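PDB 6M6S: dicer Related Helicase, which is an RLR-subfamily RNA helicase that probably hydrolyses ATP and here binds 5'-triphosphorylated double-stranded RNA through its zinc-containing C-terminal domain. Local coordinates for residues Y86-S91 and R130-A135; K28-N33 and K81-Y86. All coordinates share one frame; numbering follows the deposited sequence.

Contact 1: Y86-S91 and R130-A135; sequences YLPQLS and RIMLNA. With nucleotides of chain D.
Met132 of helix 126-132 reaches onto Leu87 of the strand, and this pair carries the apolar part of the contact. The two side chains run at a slant to one another, with a single leucine methyl, CD2, as the meeting point: CG of Met132 lies 3.7 Å from Leu87 CD2, and Met132 CB and CE each come within 3.8 Å of the same methyl. The bends at chi2 (-63°) and chi3 (-74°) fold the methionine chain back over the CD2 methyl, so that its root and its end both meet it. The same fold brings Met132 CE to 4.2 Å from Pro88 CD.

No direct hydrogen bond joins the segments; two waters do so beside the apolar patch. One donates to both Tyr86 O, at 2.7 Å, and Met132 O, at 2.8 Å, linking the two backbones. The other accepts from Tyr86 N at 3.0 Å and gives a longer bond to Leu133 O. Both backbone polar groups of Tyr86 are thus engaged on this side, while its hydroxyl bonds Asp150 of helix 140-167. Farther along the strand, Gln89 lies against the ribose of G2 of chain D, its OE1 3.4 Å from C5'.

Strand 85-90 bonds through its backbone to strand 75-82 and, at Pro88, to Val36 of strand 33-36. Met132 thus sets helix 126-132 against strand 85-90, where Leu87 also packs on Met35 of strand 33-36 and Pro88 on Ile67 of strand 61-69.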
loop_
_atom_site.group_PDB
_atom_site.type_symbol
_atom_site.label_atom_id
_atom_site.label_comp_id
_atom_site.label_asym_id
_atom_site.label_seq_id
_atom_site.Cartn_x
_atom_site.Cartn_y
_atom_site.Cartn_z
ATOM N N TYR B 86 -23.731 -10.900 11.412
ATOM C CA TYR B 86 -22.469 -11.301 10.813
ATOM C C TYR B 86 -22.093 -10.459 9.600
ATOM O O TYR B 86 -22.911 -10.258 8.707
ATOM C CB TYR B 86 -22.500 -12.787 10.367
ATOM C CG TYR B 86 -22.699 -13.756 11.513
ATOM C CD1 TYR B 86 -21.874 -13.704 12.649
ATOM C CD2 TYR B 86 -23.721 -14.713 11.488
ATOM C CE1 TYR B 86 -22.060 -14.567 13.732
ATOM C CE2 TYR B 86 -23.919 -15.589 12.583
ATOM C CZ TYR B 86 -23.058 -15.512 13.685
ATOM O OH TYR B 86 -23.230 -16.357 14.780
ATOM N N LEU B 87 -20.861 -9.959 9.569
ATOM C CA LEU B 87 -20.347 -9.091 8.503
ATOM C C LEU B 87 -18.924 -9.446 8.186
ATOM O O LEU B 87 -18.116 -9.669 9.092
ATOM C CB LEU B 87 -20.359 -7.625 8.983
ATOM C CG LEU B 87 -21.696 -7.004 9.383
ATOM C CD1 LEU B 87 -21.467 -5.568 9.959
ATOM C CD2 LEU B 87 -22.623 -6.898 8.156
ATOM N N PRO B 88 -18.544 -9.427 6.897
ATOM C CA PRO B 88 -17.143 -9.635 6.509
ATOM C C PRO B 88 -16.350 -8.344 6.685
ATOM O O PRO B 88 -16.863 -7.243 6.460
ATOM C CB PRO B 88 -17.208 -9.971 5.023
ATOM C CG PRO B 88 -18.669 -10.148 4.700
ATOM C CD PRO B 88 -19.512 -9.473 5.762
ATOM N N GLN B 89 -15.116 -8.495 7.155
ATOM C CA GLN B 89 -14.130 -7.406 7.109
ATOM C C GLN B 89 -13.019 -7.784 6.165
ATOM O O GLN B 89 -12.159 -8.649 6.457
ATOM C CB GLN B 89 -13.575 -7.218 8.504
ATOM C CG GLN B 89 -12.675 -5.934 8.613
ATOM C CD GLN B 89 -11.944 -5.965 9.927
ATOM O OE1 GLN B 89 -10.959 -6.715 10.099
ATOM N NE2 GLN B 89 -12.447 -5.199 10.895
ATOM N N LEU B 90 -13.046 -7.195 4.970
ATOM C CA LEU B 90 -11.966 -7.464 4.031
ATOM C C LEU B 90 -10.732 -6.654 4.438
ATOM O O LEU B 90 -10.853 -5.480 4.788
ATOM C CB LEU B 90 -12.398 -7.088 2.640
ATOM C CG LEU B 90 -13.536 -7.920 2.053
ATOM C CD1 LEU B 90 -14.105 -7.281 0.773
ATOM C CD2 LEU B 90 -12.939 -9.360 1.787
ATOM N N SER B 91 -9.551 -7.268 4.416
ATOM C CA SER B 91 -8.310 -6.587 4.812
ATOM C C SER B 91 -7.842 -5.731 3.605
ATOM O O SER B 91 -7.806 -6.266 2.478
ATOM C CB SER B 91 -7.233 -7.627 5.046
ATOM O OG SER B 91 -5.973 -6.953 5.255
ATOM N N ARG B 130 -29.889 -3.890 8.381
ATOM C CA ARG B 130 -31.094 -4.628 8.059
ATOM C C ARG B 130 -30.967 -5.509 6.834
ATOM O O ARG B 130 -31.451 -6.620 6.850
ATOM C CB ARG B 130 -32.253 -3.682 7.897
ATOM C CG ARG B 130 -32.549 -2.917 9.150
ATOM C CD ARG B 130 -33.699 -1.972 8.884
ATOM N NE ARG B 130 -34.915 -2.690 8.491
ATOM C CZ ARG B 130 -35.837 -3.102 9.347
ATOM N NH1 ARG B 130 -35.701 -2.876 10.647
ATOM N NH2 ARG B 130 -36.895 -3.741 8.906
ATOM N N ILE B 131 -30.290 -5.031 5.779
ATOM C CA ILE B 131 -30.158 -5.887 4.598
ATOM C C ILE B 131 -29.229 -7.087 4.866
ATOM O O ILE B 131 -29.275 -8.113 4.146
ATOM C CB ILE B 131 -29.714 -5.088 3.334
ATOM C CG1 ILE B 131 -29.963 -5.897 2.050
ATOM C CG2 ILE B 131 -28.269 -4.603 3.449
ATOM C CD1 ILE B 131 -31.225 -5.515 1.303
ATOM N N MET B 132 -28.375 -6.995 5.900
ATOM C CA MET B 132 -27.448 -8.085 6.159
ATOM C C MET B 132 -28.014 -9.151 7.112
ATOM O O MET B 132 -27.425 -10.232 7.254
ATOM C CB MET B 132 -26.116 -7.546 6.717
ATOM C CG MET B 132 -25.361 -6.712 5.689
ATOM S SD MET B 132 -24.857 -7.608 4.241
ATOM C CE MET B 132 -23.534 -8.575 4.848
ATOM N N LEU B 133 -29.108 -8.802 7.769
ATOM C CA LEU B 133 -29.661 -9.594 8.871
ATOM C C LEU B 133 -29.755 -11.093 8.550
ATOM O O LEU B 133 -29.154 -11.945 9.209
ATOM C CB LEU B 133 -31.046 -9.091 9.154
ATOM C CG LEU B 133 -31.339 -8.400 10.475
ATOM C CD1 LEU B 133 -30.084 -7.809 11.090
ATOM C CD2 LEU B 133 -32.463 -7.339 10.244
ATOM N N ASN B 134 -30.441 -11.392 7.472
ATOM C CA ASN B 134 -30.634 -12.793 7.167
ATOM C C ASN B 134 -29.942 -13.214 5.888
ATOM O O ASN B 134 -30.402 -14.136 5.205
ATOM C CB ASN B 134 -32.123 -13.090 7.083
ATOM C CG ASN B 134 -32.869 -12.728 8.357
ATOM O OD1 ASN B 134 -33.828 -11.965 8.330
ATOM N ND2 ASN B 134 -32.408 -13.250 9.483
ATOM N N ALA B 135 -28.810 -12.569 5.612
ATOM C CA ALA B 135 -28.069 -12.767 4.393
ATOM C C ALA B 135 -27.506 -14.173 4.283
ATOM O O ALA B 135 -27.152 -14.586 3.162
ATOM C CB ALA B 135 -26.928 -11.733 4.295
ATOM P P G D 2 -5.734 -6.586 11.434
ATOM O OP1 G D 2 -5.153 -6.491 10.057
ATOM O OP2 G D 2 -4.751 -6.477 12.564
ATOM O "O5'" G D 2 -6.790 -5.391 11.495
ATOM C "C5'" G D 2 -7.899 -5.381 10.605
ATOM C "C4'" G D 2 -8.805 -4.224 10.919
ATOM O "O4'" G D 2 -9.428 -4.427 12.198
ATOM C "C3'" G D 2 -8.144 -2.855 11.050
ATOM O "O3'" G D 2 -7.967 -2.262 9.788
ATOM C "C2'" G D 2 -9.173 -2.091 11.867
ATOM O "O2'" G D 2 -10.256 -1.721 11.018
ATOM C "C1'" G D 2 -9.675 -3.180 12.811
ATOM N N9 G D 2 -8.971 -3.196 14.104
ATOM C C8 G D 2 -7.959 -4.073 14.501
ATOM N N7 G D 2 -7.564 -3.857 15.740
ATOM C C5 G D 2 -8.381 -2.805 16.173
ATOM C C6 G D 2 -8.443 -2.119 17.417
ATOM O O6 G D 2 -7.777 -2.332 18.417
ATOM N N1 G D 2 -9.397 -1.105 17.428
ATOM C C2 G D 2 -10.223 -0.789 16.370
ATOM N N2 G D 2 -11.114 0.211 16.554
ATOM N N3 G D 2 -10.175 -1.426 15.204
ATOM C C4 G D 2 -9.246 -2.401 15.184
HETATM O O HOH W 1 -24.817 -11.281 7.035
HETATM O O HOH W 2 -26.261 -12.285 10.757
#

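Contact 2: K28-N33 and K81-Y86; sequences KKVFSN and KIRGTY. With nucleotides of chain C; nucleotides of chain D.
Val30 and Ile82 meet through one methyl each, CG1 of the valine lying 4.0 Å from CG2 of the isoleucine. The side chains pass in opposite directions, and both contacting methyls stand anti to their own backbone N (chi1 -180° for Val30), which points them at one another between the two hairpins. Arg83 adds a looser contact at the margin, its guanidinium set obliquely to the same Val30 methyl. Phe129 of helix 126-132 packs on both Ile82 and Arg83.

Val30 and Ile82 each stand at the first position of a type I' turn. In Val30-Asn33 the backbone bonds run both ways between the end residues, and Val30 O also accepts from Asn33 ND2 at 3.2 Å, nearly straight along its carbonyl and within 1° of the amide plane. Two donors from Asn33 therefore grip one oxygen, which helps fix the rotation of the amide. Its ND2 also donates to O2 of C12 of chain C, at 3.0 Å and 170°. The two turn residues between face the RNA as well: Phe31 lays one ring face over the ribose of C12, with C4' of that nucleotide 3.5 Å from Phe31 CG, offset toward the rim. Phe31 O accepts from N2 of G2 of chain D at 3.2 Å, while O2' of G2 donates to Ser32 O at 2.6 Å.

The second turn, Ile82-Thr85, is closed by the same reciprocal backbone bonding and joins strands 75-82 and 85-90. Two tight beta hairpins thus pack side by side at their turns in this RIG-I-type C-terminal domain, and the Val30-Asn33 hairpin contacts both strands of the RNA duplex near its end through amide, carbonyl and ring.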
loop_
_atom_site.group_PDB
_atom_site.type_symbol
_atom_site.label_atom_id
_atom_site.label_comp_id
_atom_site.label_asym_id
_atom_site.label_seq_id
_atom_site.Cartn_x
_atom_site.Cartn_y
_atom_site.Cartn_z
ATOM N N LYS B 28 -18.820 0.228 4.873
ATOM C CA LYS B 28 -19.283 1.252 5.832
ATOM C C LYS B 28 -18.528 0.944 7.115
ATOM O O LYS B 28 -18.157 -0.239 7.348
ATOM C CB LYS B 28 -20.778 1.108 6.103
ATOM C CG LYS B 28 -21.590 1.455 4.855
ATOM C CD LYS B 28 -22.889 0.782 4.909
ATOM C CE LYS B 28 -23.457 0.638 3.522
ATOM N NZ LYS B 28 -24.008 1.912 3.055
ATOM N N LYS B 29 -18.200 1.978 7.908
ATOM C CA LYS B 29 -17.383 1.807 9.100
ATOM C C LYS B 29 -18.196 1.669 10.375
ATOM O O LYS B 29 -19.178 2.409 10.586
ATOM C CB LYS B 29 -16.551 3.072 9.333
ATOM C CG LYS B 29 -15.693 3.485 8.204
ATOM C CD LYS B 29 -14.929 4.775 8.610
ATOM C CE LYS B 29 -15.719 6.047 8.482
ATOM N NZ LYS B 29 -14.741 7.158 8.514
ATOM N N VAL B 30 -17.725 0.802 11.270
ATOM C CA VAL B 30 -18.241 0.765 12.610
ATOM C C VAL B 30 -17.046 0.964 13.538
ATOM O O VAL B 30 -16.226 0.051 13.696
ATOM C CB VAL B 30 -18.910 -0.566 12.897
ATOM C CG1 VAL B 30 -19.464 -0.570 14.339
ATOM C CG2 VAL B 30 -20.017 -0.806 11.852
ATOM N N PHE B 31 -16.927 2.144 14.133
ATOM C CA PHE B 31 -15.764 2.444 14.980
ATOM C C PHE B 31 -14.432 1.991 14.359
ATOM O O PHE B 31 -13.630 1.229 14.954
ATOM C CB PHE B 31 -15.946 1.824 16.363
ATOM C CG PHE B 31 -17.058 2.464 17.157
ATOM C CD1 PHE B 31 -16.835 3.667 17.810
ATOM C CD2 PHE B 31 -18.300 1.869 17.246
ATOM C CE1 PHE B 31 -17.862 4.274 18.568
ATOM C CE2 PHE B 31 -19.329 2.461 17.993
ATOM C CZ PHE B 31 -19.106 3.665 18.656
ATOM N N SER B 32 -14.232 2.465 13.149
ATOM C CA SER B 32 -13.012 2.219 12.407
ATOM C C SER B 32 -12.759 0.769 12.019
ATOM O O SER B 32 -11.652 0.438 11.595
ATOM C CB SER B 32 -11.790 2.834 13.084
ATOM O OG SER B 32 -12.014 4.221 13.322
ATOM N N ASN B 33 -13.800 -0.071 12.077
ATOM C CA ASN B 33 -13.789 -1.361 11.409
ATOM C C ASN B 33 -14.550 -1.222 10.095
ATOM O O ASN B 33 -15.710 -0.795 10.119
ATOM C CB ASN B 33 -14.564 -2.353 12.284
ATOM C CG ASN B 33 -13.798 -2.731 13.528
ATOM O OD1 ASN B 33 -12.997 -3.669 13.501
ATOM N ND2 ASN B 33 -14.045 -2.024 14.624
ATOM N N LYS B 81 -19.135 -10.622 14.292
ATOM C CA LYS B 81 -20.537 -10.404 14.686
ATOM C C LYS B 81 -20.612 -9.023 15.311
ATOM O O LYS B 81 -19.965 -8.773 16.363
ATOM C CB LYS B 81 -20.986 -11.461 15.700
ATOM C CG LYS B 81 -22.485 -11.531 15.906
ATOM C CD LYS B 81 -22.797 -12.482 17.117
ATOM C CE LYS B 81 -24.161 -13.030 17.089
ATOM N NZ LYS B 81 -24.232 -14.336 17.848
ATOM N N ILE B 82 -21.324 -8.106 14.653
ATOM C CA ILE B 82 -21.376 -6.718 15.112
ATOM C C ILE B 82 -22.831 -6.395 15.340
ATOM O O ILE B 82 -23.634 -6.530 14.400
ATOM C CB ILE B 82 -20.782 -5.789 14.066
ATOM C CG1 ILE B 82 -19.285 -6.087 13.865
ATOM C CG2 ILE B 82 -21.006 -4.292 14.463
ATOM C CD1 ILE B 82 -18.581 -5.016 13.219
ATOM N N ARG B 83 -23.188 -6.032 16.574
ATOM C CA ARG B 83 -24.569 -5.747 16.946
ATOM C C ARG B 83 -25.468 -6.931 16.529
ATOM O O ARG B 83 -26.579 -6.745 16.008
ATOM C CB ARG B 83 -25.066 -4.436 16.327
ATOM C CG ARG B 83 -24.188 -3.222 16.567
ATOM C CD ARG B 83 -24.983 -2.018 17.123
ATOM N NE ARG B 83 -25.414 -1.017 16.133
ATOM C CZ ARG B 83 -24.663 0.003 15.683
ATOM N NH1 ARG B 83 -23.398 0.155 16.088
ATOM N NH2 ARG B 83 -25.166 0.874 14.801
ATOM N N GLY B 84 -24.969 -8.151 16.748
ATOM C CA GLY B 84 -25.757 -9.340 16.473
ATOM C C GLY B 84 -25.834 -9.783 15.019
ATOM O O GLY B 84 -26.550 -10.718 14.703
ATOM N N THR B 85 -25.121 -9.105 14.127
ATOM C CA THR B 85 -25.167 -9.390 12.683
ATOM C C THR B 85 -23.800 -9.826 12.193
ATOM O O THR B 85 -22.783 -9.164 12.458
ATOM C CB THR B 85 -25.594 -8.106 11.872
ATOM O OG1 THR B 85 -26.906 -7.672 12.281
ATOM C CG2 THR B 85 -25.590 -8.349 10.355
ATOM N N TYR B 86 -23.731 -10.900 11.412
ATOM C CA TYR B 86 -22.469 -11.301 10.813
ATOM C C TYR B 86 -22.093 -10.459 9.600
ATOM O O TYR B 86 -22.911 -10.258 8.707
ATOM C CB TYR B 86 -22.500 -12.787 10.367
ATOM C CG TYR B 86 -22.699 -13.756 11.513
ATOM C CD1 TYR B 86 -21.874 -13.704 12.649
ATOM C CD2 TYR B 86 -23.721 -14.713 11.488
ATOM C CE1 TYR B 86 -22.060 -14.567 13.732
ATOM C CE2 TYR B 86 -23.919 -15.589 12.583
ATOM C CZ TYR B 86 -23.058 -15.512 13.685
ATOM O OH TYR B 86 -23.230 -16.357 14.780
ATOM P P C C 12 -15.414 1.795 23.422
ATOM O OP1 C C 12 -16.814 2.175 23.770
ATOM O OP2 C C 12 -14.613 1.098 24.450
ATOM O "O5'" C C 12 -15.424 0.946 22.075
ATOM C "C5'" C C 12 -16.277 1.296 21.001
ATOM C "C4'" C C 12 -16.084 0.387 19.818
ATOM O "O4'" C C 12 -14.706 0.388 19.410
ATOM C "C3'" C C 12 -16.377 -1.081 20.025
ATOM O "O3'" C C 12 -17.760 -1.367 20.050
ATOM C "C2'" C C 12 -15.675 -1.703 18.838
ATOM O "O2'" C C 12 -16.466 -1.532 17.671
ATOM C "C1'" C C 12 -14.423 -0.820 18.727
ATOM N N1 C C 12 -13.259 -1.483 19.355
ATOM C C2 C C 12 -12.537 -2.376 18.576
ATOM O O2 C C 12 -12.871 -2.518 17.381
ATOM N N3 C C 12 -11.473 -3.012 19.128
ATOM C C4 C C 12 -11.182 -2.819 20.412
ATOM N N4 C C 12 -10.140 -3.484 20.908
ATOM C C5 C C 12 -11.917 -1.925 21.238
ATOM C C6 C C 12 -12.948 -1.291 20.670
ATOM P P G D 2 -5.734 -6.586 11.434
ATOM O OP1 G D 2 -5.153 -6.491 10.057
ATOM O OP2 G D 2 -4.751 -6.477 12.564
ATOM O "O5'" G D 2 -6.790 -5.391 11.495
ATOM C "C5'" G D 2 -7.899 -5.381 10.605
ATOM C "C4'" G D 2 -8.805 -4.224 10.919
ATOM O "O4'" G D 2 -9.428 -4.427 12.198
ATOM C "C3'" G D 2 -8.144 -2.855 11.050
ATOM O "O3'" G D 2 -7.967 -2.262 9.788
ATOM C "C2'" G D 2 -9.173 -2.091 11.867
ATOM O "O2'" G D 2 -10.256 -1.721 11.018
ATOM C "C1'" G D 2 -9.675 -3.180 12.811
ATOM N N9 G D 2 -8.971 -3.196 14.104
ATOM C C8 G D 2 -7.959 -4.073 14.501
ATOM N N7 G D 2 -7.564 -3.857 15.740
ATOM C C5 G D 2 -8.381 -2.805 16.173
ATOM C C6 G D 2 -8.443 -2.119 17.417
ATOM O O6 G D 2 -7.777 -2.332 18.417
ATOM N N1 G D 2 -9.397 -1.105 17.428
ATOM C C2 G D 2 -10.223 -0.789 16.370
ATOM N N2 G D 2 -11.114 0.211 16.554
ATOM N N3 G D 2 -10.175 -1.426 15.204
ATOM C C4 G D 2 -9.246 -2.401 15.184
ATOM P P C D 3 -6.618 -1.498 9.437
ATOM O OP1 C D 3 -6.801 -1.083 8.021
ATOM O OP2 C D 3 -5.461 -2.182 10.070
ATOM O "O5'" C D 3 -6.789 -0.133 10.257
ATOM C "C5'" C D 3 -7.794 0.815 9.923
ATOM C "C4'" C D 3 -8.059 1.798 11.039
ATOM O "O4'" C D 3 -8.549 1.096 12.209
ATOM C "C3'" C D 3 -6.875 2.567 11.596
ATOM O "O3'" C D 3 -6.346 3.579 10.753
ATOM C "C2'" C D 3 -7.436 3.060 12.924
ATOM O "O2'" C D 3 -8.369 4.122 12.743
ATOM C "C1'" C D 3 -8.220 1.827 13.374
ATOM N N1 C D 3 -7.386 0.976 14.261
ATOM C C2 C D 3 -7.338 1.330 15.609
ATOM O O2 C D 3 -8.007 2.299 16.005
ATOM N N3 C D 3 -6.560 0.599 16.443
ATOM C C4 C D 3 -5.842 -0.432 16.001
ATOM N N4 C D 3 -5.103 -1.110 16.896
ATOM C C5 C D 3 -5.863 -0.802 14.625
ATOM C C6 C D 3 -6.634 -0.072 13.794
#

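How the contacts relate
The two contacts lie close together, their centres about 8 Å apart, and share Tyr86 on strand 85-90. Along the chain they come in series: contact 2 joins 28-33 to 81-86 before contact 1 links 86-91 to 130-135. Met132 CB approaches Thr85 CG2 to 3.8 Å, and Leu87 CD1 lies 4.2 Å from Ile82 CB, making the apolar packing continuous from one to the other. Both use the sheet containing strands 75-82 and 85-90, contact 2 tying it to the 27-30/33-36 hairpin and contact 1 to helix 126-132. Gln89 NE2 packs 3.1 Å from Asn33 OD1 and both residues touch G2 of chain D, so the bound RNA lies beside this part of the domain.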